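Xylanase and alpha-amylase inhibitor protein (Scadoxus multiflorus, PDB 3MU7) inhibits xylanase and alpha-amylase, using a TIM-barrel scaffold of the glycosyl hydrolase family 18 type. Local coordinates at residues I125-P130 and P163-T167; P156-Y160 and N184-S188; I177-F181 and A200-W204. One frame throughout, in Å; residues are numbered along the deposited sequence.

Contact 1: residues I125-P130 and P163-T167; sequences IEHGGP and PNLGT
Asn164 pushes its side chain into the turn that runs from Ile125 to Gly129, and it buries more surface here than any other residue of the contact. Its CG stands beside the backbone N and anti to the carbonyl carbon (chi1 -61°), a setting that turns the carboxamide toward the backbone of the turn. OD1 takes a weak bond from the Gly129 amide, with 3.2 Å from N to OD1 and an N-H...O angle of 126°; the two glycines, Gly128 and Gly129, have two conformers, so this bond should be read with caution. ND2 lies 3.3 Å from Glu126 O, and CB sits 3.4 Å from Ile125 O. Beside Asn164, Leu165 crosses Ile125 at about a right angle, Leu165 CD2 resting 4.0 Å from Ile125 CB. Beyond the turn Pro130, which follows a cis peptide, lies against the start of helix 166-170: its CA-H points at Asn164 O, CA to O 3.4 Å, and its CB meets Thr167 OG1 at 3.5 Å. With an alanine in place of Asn164 the carboxamide is gone, and Gly129 N would probably lose its weak acceptor while the turn lost the group packed inside it. The contact ties the loop after strand 120-125, on its way to helix 133-144, to the start of helix 166-170. On the far side of the loop His127 stacks on Tyr81, and Glu126 OE1 is hydrogen-bonded to Gln180 at the end of strand 176-180.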
loop_
_atom_site.group_PDB
_atom_site.type_symbol
_atom_site.label_atom_id
_atom_site.label_comp_id
_atom_site.label_asym_id
_atom_site.label_seq_id
_atom_site.Cartn_x
_atom_site.Cartn_y
_atom_site.Cartn_z
ATOM N N ILE A 125 -5.326 5.737 3.945
ATOM C CA ILE A 125 -6.240 6.776 4.410
ATOM C C ILE A 125 -5.435 7.981 4.858
ATOM O O ILE A 125 -4.731 7.927 5.871
ATOM C CB ILE A 125 -7.155 6.255 5.544
ATOM C CG1 ILE A 125 -7.881 4.962 5.123
ATOM C CG2 ILE A 125 -8.122 7.344 6.003
ATOM C CD1 ILE A 125 -8.629 5.031 3.782
ATOM N N GLU A 126 -5.555 9.064 4.097
ATOM C CA GLU A 126 -4.710 10.235 4.269
ATOM C C GLU A 126 -5.449 11.425 4.880
ATOM O O GLU A 126 -4.831 12.439 5.195
ATOM C CB GLU A 126 -4.068 10.608 2.925
ATOM C CG GLU A 126 -2.882 11.569 3.020
ATOM C CD GLU A 126 -1.627 10.955 3.692
ATOM O OE1 GLU A 126 -1.126 9.891 3.201
ATOM O OE2 GLU A 126 -1.157 11.534 4.651
ATOM N N HIS A 127 -6.759 11.323 5.050
ATOM C CA HIS A 127 -7.573 12.359 5.673
ATOM C C HIS A 127 -8.817 11.722 6.241
ATOM O O HIS A 127 -9.223 10.679 5.838
ATOM C CB HIS A 127 -7.938 13.464 4.659
ATOM C CG HIS A 127 -8.855 12.998 3.577
ATOM N ND1 HIS A 127 -8.455 12.821 2.286
ATOM C CD2 HIS A 127 -10.157 12.668 3.615
ATOM C CE1 HIS A 127 -9.483 12.436 1.563
ATOM N NE2 HIS A 127 -10.514 12.284 2.353
ATOM N N GLY A 128 -9.443 12.463 7.124
ATOM C CA GLY A 128 -10.748 12.114 7.629
ATOM C C GLY A 128 -10.789 11.322 8.908
ATOM O O GLY A 128 -11.555 11.703 9.845
ATOM N N GLY A 129 -9.946 10.271 8.960
ATOM C CA GLY A 129 -10.103 9.169 9.937
ATOM C C GLY A 129 -9.744 9.680 11.277
ATOM O O GLY A 129 -9.251 10.779 11.342
ATOM N N PRO A 130 -10.074 8.951 12.315
ATOM C CA PRO A 130 -10.146 7.488 12.317
ATOM C C PRO A 130 -11.582 7.098 11.869
ATOM O O PRO A 130 -11.816 5.956 11.459
ATOM C CB PRO A 130 -9.959 7.127 13.799
ATOM C CG PRO A 130 -10.257 8.354 14.549
ATOM C CD PRO A 130 -9.792 9.464 13.672
ATOM N N PRO A 163 -2.572 9.977 12.706
ATOM C CA PRO A 163 -3.882 10.560 13.032
ATOM C C PRO A 163 -5.066 9.875 12.359
ATOM O O PRO A 163 -6.153 9.832 12.933
ATOM C CB PRO A 163 -3.760 12.007 12.534
ATOM C CG PRO A 163 -2.629 12.000 11.598
ATOM C CD PRO A 163 -1.675 10.966 12.088
ATOM N N ASN A 164 -4.869 9.350 11.154
ATOM C CA ASN A 164 -5.956 8.686 10.434
ATOM C C ASN A 164 -6.104 7.212 10.750
ATOM O O ASN A 164 -7.217 6.699 10.807
ATOM C CB ASN A 164 -5.795 8.893 8.933
ATOM C CG ASN A 164 -5.844 10.348 8.563
ATOM O OD1 ASN A 164 -6.869 11.001 8.743
ATOM N ND2 ASN A 164 -4.729 10.882 8.097
ATOM N N LEU A 165 -4.974 6.544 10.972
ATOM C CA LEU A 165 -4.935 5.086 11.043
ATOM C C LEU A 165 -4.427 4.543 12.371
ATOM O O LEU A 165 -4.459 3.336 12.588
ATOM C CB LEU A 165 -4.066 4.530 9.905
ATOM C CG LEU A 165 -4.564 4.705 8.468
ATOM C CD1 LEU A 165 -3.403 4.629 7.487
ATOM C CD2 LEU A 165 -5.621 3.674 8.142
ATOM N N GLY A 166 -3.955 5.417 13.259
ATOM C CA GLY A 166 -3.303 4.971 14.492
ATOM C C GLY A 166 -4.145 4.032 15.339
ATOM O O GLY A 166 -3.667 2.998 15.799
ATOM N N THR A 167 -5.407 4.385 15.546
ATOM C CA THR A 167 -6.292 3.542 16.346
ATOM C C THR A 167 -6.549 2.192 15.676
ATOM O O THR A 167 -6.584 1.160 16.344
ATOM C CB THR A 167 -7.629 4.234 16.654
ATOM O OG1 THR A 167 -8.290 4.580 15.434
ATOM C CG2 THR A 167 -7.401 5.476 17.483
#

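Contact 2: residues P156-Y160 and N184-S188; sequences PQCVY and NPQCS
A disulfide carries this contact, fastening the loop after strand 151-154 to the loop after strand 176-180, two neighbouring parallel strands of the barrel. Cys158 SG and Cys187 SG are 2.0 Å apart with a chi3 of 75°, a right-handed twist. Both sulfurs sit between their own backbone N and carbonyl carbon, chi1 55° in Cys158, so each leans back over its main chain while reaching for the other. Carbon atoms close in on the bridge: Asn184 CB touches Cys158 SG at 3.6 Å, and Val159 CG2 lies 3.7 Å from Cys187 SG. The same methyl meets the amide end of Gln186, the two side chains crossing at about a right angle. That amide has its own task within 184-188, since Gln186 NE2 gives a nearly straight bond (172°) to Asn184 OD1, 2.9 Å away, and so holds the asparagine's amide against turning. Asn184 O is gripped twice, by Ser188 OG at 2.8 Å and by Cys187 N, which arrive from opposite faces of its carbonyl plane. Between the loops a water accepts from Cys158 N at 3.1 Å and from Asn184 ND2 at 3.2 Å. Phe181, just after strand 176-180, packs against Cys158, and Ala200 of helix 195-207 against Cys187. The chemistry thus divides the work: the covalent bond fixes the spacing of the loops, a single water supplies the polar bridge across them, and the direct hydrogen bonds serve to stiffen 184-188 itself.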
loop_
_atom_site.group_PDB
_atom_site.type_symbol
_atom_site.label_atom_id
_atom_site.label_comp_id
_atom_site.label_asym_id
_atom_site.label_seq_id
_atom_site.Cartn_x
_atom_site.Cartn_y
_atom_site.Cartn_z
ATOM N N PRO A 156 0.341 4.379 6.788
ATOM C CA PRO A 156 0.309 5.598 7.590
ATOM C C PRO A 156 1.419 6.575 7.198
ATOM O O PRO A 156 2.418 6.197 6.566
ATOM C CB PRO A 156 0.555 5.073 9.006
ATOM C CG PRO A 156 1.410 3.860 8.794
ATOM C CD PRO A 156 0.825 3.221 7.568
ATOM N N GLN A 157 1.233 7.830 7.589
ATOM C CA GLN A 157 2.314 8.802 7.577
ATOM C C GLN A 157 3.292 8.484 8.712
ATOM O O GLN A 157 3.027 7.604 9.540
ATOM C CB GLN A 157 1.743 10.212 7.683
ATOM C CG GLN A 157 1.006 10.648 6.438
ATOM C CD GLN A 157 0.461 12.048 6.577
ATOM O OE1 GLN A 157 1.136 13.025 6.244
ATOM N NE2 GLN A 157 -0.772 12.157 7.064
ATOM N N CYS A 158 4.432 9.174 8.758
ATOM C CA CYS A 158 5.519 8.700 9.617
ATOM C C CYS A 158 5.563 9.198 11.062
ATOM O O CYS A 158 6.446 8.804 11.813
ATOM C CB CYS A 158 6.892 8.831 8.941
ATOM S SG CYS A 158 7.380 10.444 8.326
ATOM N N VAL A 159 4.608 10.032 11.458
ATOM C CA VAL A 159 4.537 10.440 12.865
ATOM C C VAL A 159 3.675 9.436 13.626
ATOM O O VAL A 159 2.502 9.233 13.299
ATOM C CB VAL A 159 4.001 11.869 13.060
ATOM C CG1 VAL A 159 4.094 12.256 14.526
ATOM C CG2 VAL A 159 4.784 12.868 12.218
ATOM N N TYR A 160 4.269 8.796 14.625
ATOM C CA TYR A 160 3.577 7.793 15.416
ATOM C C TYR A 160 2.892 8.431 16.639
ATOM O O TYR A 160 3.540 9.173 17.384
ATOM C CB TYR A 160 4.560 6.716 15.894
ATOM C CG TYR A 160 3.827 5.575 16.538
ATOM C CD1 TYR A 160 3.421 4.475 15.788
ATOM C CD2 TYR A 160 3.473 5.621 17.889
ATOM C CE1 TYR A 160 2.708 3.441 16.369
ATOM C CE2 TYR A 160 2.763 4.599 18.473
ATOM C CZ TYR A 160 2.377 3.514 17.708
ATOM O OH TYR A 160 1.667 2.486 18.281
ATOM N N ASN A 184 7.308 14.597 4.837
ATOM C CA ASN A 184 7.214 14.801 6.275
ATOM C C ASN A 184 8.632 14.898 6.837
ATOM O O ASN A 184 9.146 13.923 7.376
ATOM C CB ASN A 184 6.483 13.604 6.900
ATOM C CG ASN A 184 5.543 13.997 8.013
ATOM O OD1 ASN A 184 5.722 15.030 8.665
ATOM N ND2 ASN A 184 4.529 13.164 8.248
ATOM N N PRO A 185 9.289 16.070 6.688
ATOM C CA PRO A 185 10.703 16.184 7.079
ATOM C C PRO A 185 11.015 15.770 8.523
ATOM O O PRO A 185 12.109 15.268 8.796
ATOM C CB PRO A 185 11.009 17.667 6.845
ATOM C CG PRO A 185 10.105 18.044 5.726
ATOM C CD PRO A 185 8.824 17.287 5.989
ATOM N N GLN A 186 10.055 15.942 9.426
ATOM C CA GLN A 186 10.259 15.605 10.834
ATOM C C GLN A 186 10.518 14.119 11.100
ATOM O O GLN A 186 11.075 13.770 12.137
ATOM C CB GLN A 186 9.083 16.086 11.677
ATOM C CG GLN A 186 7.780 15.336 11.431
ATOM C CD GLN A 186 6.599 16.025 12.066
ATOM O OE1 GLN A 186 6.672 16.478 13.210
ATOM N NE2 GLN A 186 5.502 16.116 11.332
ATOM N N CYS A 187 10.124 13.245 10.172
ATOM C CA CYS A 187 10.317 11.796 10.356
ATOM C C CYS A 187 10.914 11.095 9.140
ATOM O O CYS A 187 10.899 9.869 9.063
ATOM C CB CYS A 187 9.024 11.105 10.826
ATOM S SG CYS A 187 7.497 11.604 9.991
ATOM N N SER A 188 11.472 11.877 8.219
ATOM C CA SER A 188 12.049 11.346 6.987
ATOM C C SER A 188 13.515 11.738 6.861
ATOM O O SER A 188 14.024 12.541 7.653
ATOM C CB SER A 188 11.282 11.882 5.782
ATOM O OG SER A 188 9.898 11.644 5.931
HETATM O O HOH W 1 4.491 10.787 6.164
#

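Contact 3: residues I177-F181 and A200-W204; sequences IWVQF and AWKEW
Val179 lays its two methyls against the indole of Trp204, and this is the tight heart of the contact between strand 176-180 and helix 195-207. CG2 makes a CH-pi contact over the six-membered ring, 3.9 Å from its centroid and 24° off the normal, while CG1 comes to 3.8 Å from Trp204 NE1. Two residues earlier on the strand, Ile177 adds its terminal CD1, which reaches Trp204 CE3 at 3.6 Å with the two side chains crossing at about a right angle. Phe181 completes the cluster in an offset edge-to-face pair: its edge is turned to the face of the indole, the planes stand 89° apart, and the centroid of its ring is 5.9 Å from that of the five-membered ring. Val179 CG1 also covers one face of the Phe181 ring, toward its rim, so one valine is wedged between two aromatics. The indole is brought over the strand by a chi1 of -79°, with CG anti to the carbonyl carbon, and its polar NE1 is satisfied by Cys158 O. Away from this core the fit slackens. Ala200, partly exposed, offers just a CB at the edge of the phenyl ring, 3.9 Å from Phe181 CE1. Trp201 meets the phenyl mainly with its backbone, Phe181 CE1 lying 4.0 Å from Trp201 N, while Trp201 CB stays 4.4 Å from Phe181 CZ. Lys202 and Glu203 face away from the strand, the lysine exposed to solvent. The pair forms the first half of a beta-alpha-beta crossover that continues into strand 213-218, whose Val213 and Leu215 meet Trp201. Helix 231-242 closes the flank through Ala242, also against Trp201, and on the other flank the edge-to-face partner of Trp204 is Tyr160.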
loop_
_atom_site.group_PDB
_atom_site.type_symbol
_atom_site.label_atom_id
_atom_site.label_comp_id
_atom_site.label_asym_id
_atom_site.label_seq_id
_atom_site.Cartn_x
_atom_site.Cartn_y
_atom_site.Cartn_z
ATOM N N ILE A 177 2.345 -3.094 7.519
ATOM C CA ILE A 177 2.195 -1.672 7.275
ATOM C C ILE A 177 3.435 -1.172 6.561
ATOM O O ILE A 177 4.534 -1.688 6.773
ATOM C CB ILE A 177 1.929 -0.876 8.565
ATOM C CG1 ILE A 177 3.188 -0.747 9.414
ATOM C CG2 ILE A 177 0.729 -1.453 9.331
ATOM C CD1 ILE A 177 3.009 0.140 10.606
ATOM N N TRP A 178 3.253 -0.206 5.672
ATOM C CA TRP A 178 4.375 0.512 5.060
ATOM C C TRP A 178 4.233 1.957 5.475
ATOM O O TRP A 178 3.254 2.635 5.132
ATOM C CB TRP A 178 4.429 0.380 3.529
ATOM C CG TRP A 178 3.227 -0.269 2.930
ATOM C CD1 TRP A 178 2.029 0.325 2.645
ATOM C CD2 TRP A 178 3.094 -1.648 2.560
ATOM N NE1 TRP A 178 1.156 -0.606 2.125
ATOM C CE2 TRP A 178 1.785 -1.822 2.062
ATOM C CE3 TRP A 178 3.953 -2.754 2.602
ATOM C CZ2 TRP A 178 1.318 -3.059 1.602
ATOM C CZ3 TRP A 178 3.483 -3.985 2.156
ATOM C CH2 TRP A 178 2.179 -4.126 1.661
ATOM N N VAL A 179 5.203 2.417 6.251
ATOM C CA VAL A 179 5.190 3.774 6.765
ATOM C C VAL A 179 5.765 4.712 5.708
ATOM O O VAL A 179 6.832 4.438 5.146
ATOM C CB VAL A 179 6.011 3.864 8.070
ATOM C CG1 VAL A 179 5.994 5.269 8.624
ATOM C CG2 VAL A 179 5.485 2.872 9.113
ATOM N N GLN A 180 5.073 5.818 5.450
ATOM C CA GLN A 180 5.537 6.789 4.469
ATOM C C GLN A 180 6.611 7.682 5.068
ATOM O O GLN A 180 6.302 8.691 5.710
ATOM C CB GLN A 180 4.382 7.644 3.969
ATOM C CG GLN A 180 3.245 6.878 3.333
ATOM C CD GLN A 180 2.137 7.816 2.929
ATOM O OE1 GLN A 180 2.349 8.732 2.129
ATOM N NE2 GLN A 180 0.951 7.613 3.479
ATOM N N PHE A 181 7.870 7.305 4.876
ATOM C CA PHE A 181 8.977 8.147 5.326
ATOM C C PHE A 181 9.307 9.190 4.260
ATOM O O PHE A 181 10.419 9.254 3.741
ATOM C CB PHE A 181 10.186 7.292 5.713
ATOM C CG PHE A 181 9.945 6.412 6.911
ATOM C CD1 PHE A 181 9.836 6.960 8.182
ATOM C CD2 PHE A 181 9.834 5.037 6.768
ATOM C CE1 PHE A 181 9.616 6.146 9.290
ATOM C CE2 PHE A 181 9.624 4.223 7.872
ATOM C CZ PHE A 181 9.515 4.778 9.133
ATOM N N ALA A 200 12.239 7.715 14.057
ATOM C CA ALA A 200 10.872 7.340 13.687
ATOM C C ALA A 200 10.759 5.837 13.397
ATOM O O ALA A 200 9.834 5.176 13.874
ATOM C CB ALA A 200 10.396 8.165 12.501
ATOM N N TRP A 201 11.710 5.290 12.644
ATOM C CA TRP A 201 11.728 3.847 12.410
ATOM C C TRP A 201 11.762 3.062 13.716
ATOM O O TRP A 201 11.034 2.085 13.869
ATOM C CB TRP A 201 12.917 3.419 11.544
ATOM C CG TRP A 201 13.172 1.934 11.673
ATOM C CD1 TRP A 201 14.166 1.329 12.392
ATOM C CD2 TRP A 201 12.378 0.877 11.124
ATOM N NE1 TRP A 201 14.050 -0.036 12.308
ATOM C CE2 TRP A 201 12.963 -0.343 11.532
ATOM C CE3 TRP A 201 11.233 0.843 10.318
ATOM C CZ2 TRP A 201 12.444 -1.586 11.156
ATOM C CZ3 TRP A 201 10.714 -0.393 9.947
ATOM C CH2 TRP A 201 11.323 -1.588 10.364
ATOM N N LYS A 202 12.596 3.471 14.663
ATOM C CA LYS A 202 12.716 2.759 15.930
ATOM C C LYS A 202 11.388 2.713 16.643
ATOM O O LYS A 202 10.991 1.706 17.153
ATOM C CB LYS A 202 13.818 3.379 16.840
ATOM C CG LYS A 202 15.241 3.026 16.439
ATOM C CD LYS A 202 16.326 3.735 17.289
ATOM C CE LYS A 202 17.490 4.152 16.395
ATOM N NZ LYS A 202 18.681 3.693 16.926
ATOM N N GLU A 203 10.707 3.851 16.636
ATOM C CA GLU A 203 9.406 3.894 17.278
ATOM C C GLU A 203 8.368 3.001 16.585
ATOM O O GLU A 203 7.661 2.242 17.249
ATOM C CB GLU A 203 8.872 5.317 17.422
ATOM C CG GLU A 203 7.584 5.306 18.219
ATOM C CD GLU A 203 7.139 6.647 18.742
ATOM O OE1 GLU A 203 7.484 7.697 18.165
ATOM O OE2 GLU A 203 6.408 6.629 19.746
ATOM N N TRP A 204 8.276 3.102 15.259
ATOM C CA TRP A 204 7.336 2.274 14.497
ATOM C C TRP A 204 7.613 0.789 14.690
ATOM O O TRP A 204 6.696 0.008 14.945
ATOM C CB TRP A 204 7.356 2.643 13.014
ATOM C CG TRP A 204 6.568 3.876 12.720
ATOM C CD1 TRP A 204 7.042 5.151 12.592
ATOM C CD2 TRP A 204 5.157 3.951 12.533
ATOM N NE1 TRP A 204 6.009 6.019 12.336
ATOM C CE2 TRP A 204 4.838 5.306 12.294
ATOM C CE3 TRP A 204 4.125 3.003 12.549
ATOM C CZ2 TRP A 204 3.529 5.734 12.067
ATOM C CZ3 TRP A 204 2.834 3.426 12.328
ATOM C CH2 TRP A 204 2.543 4.784 12.090
#

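Contacts 2 and 3 have centres about 7 Å apart: with Trp204 NE1 2.9 Å from Cys158 O and Gln180 N 2.9 Å from Pro156 O, the disulfide-linked loops rest on the strand-helix packing. Contact 1 meets contact 2, about 14 Å off between centres, where Leu165 CD1 lies 3.8 Å from Pro156 N, and contact 3 through Glu126 OE1, 3.1 Å from Gln180 NE2. Glu126 ends a segment, DGIDFHIE, resembling the family 18 DxxDxDxE motif, and probably corresponds to the catalytic acid of its chitinases. Contacts 1 and 2 involve loops near what would be the active-site mouth, whereas contact 3 lies between barrel strand and outer helix.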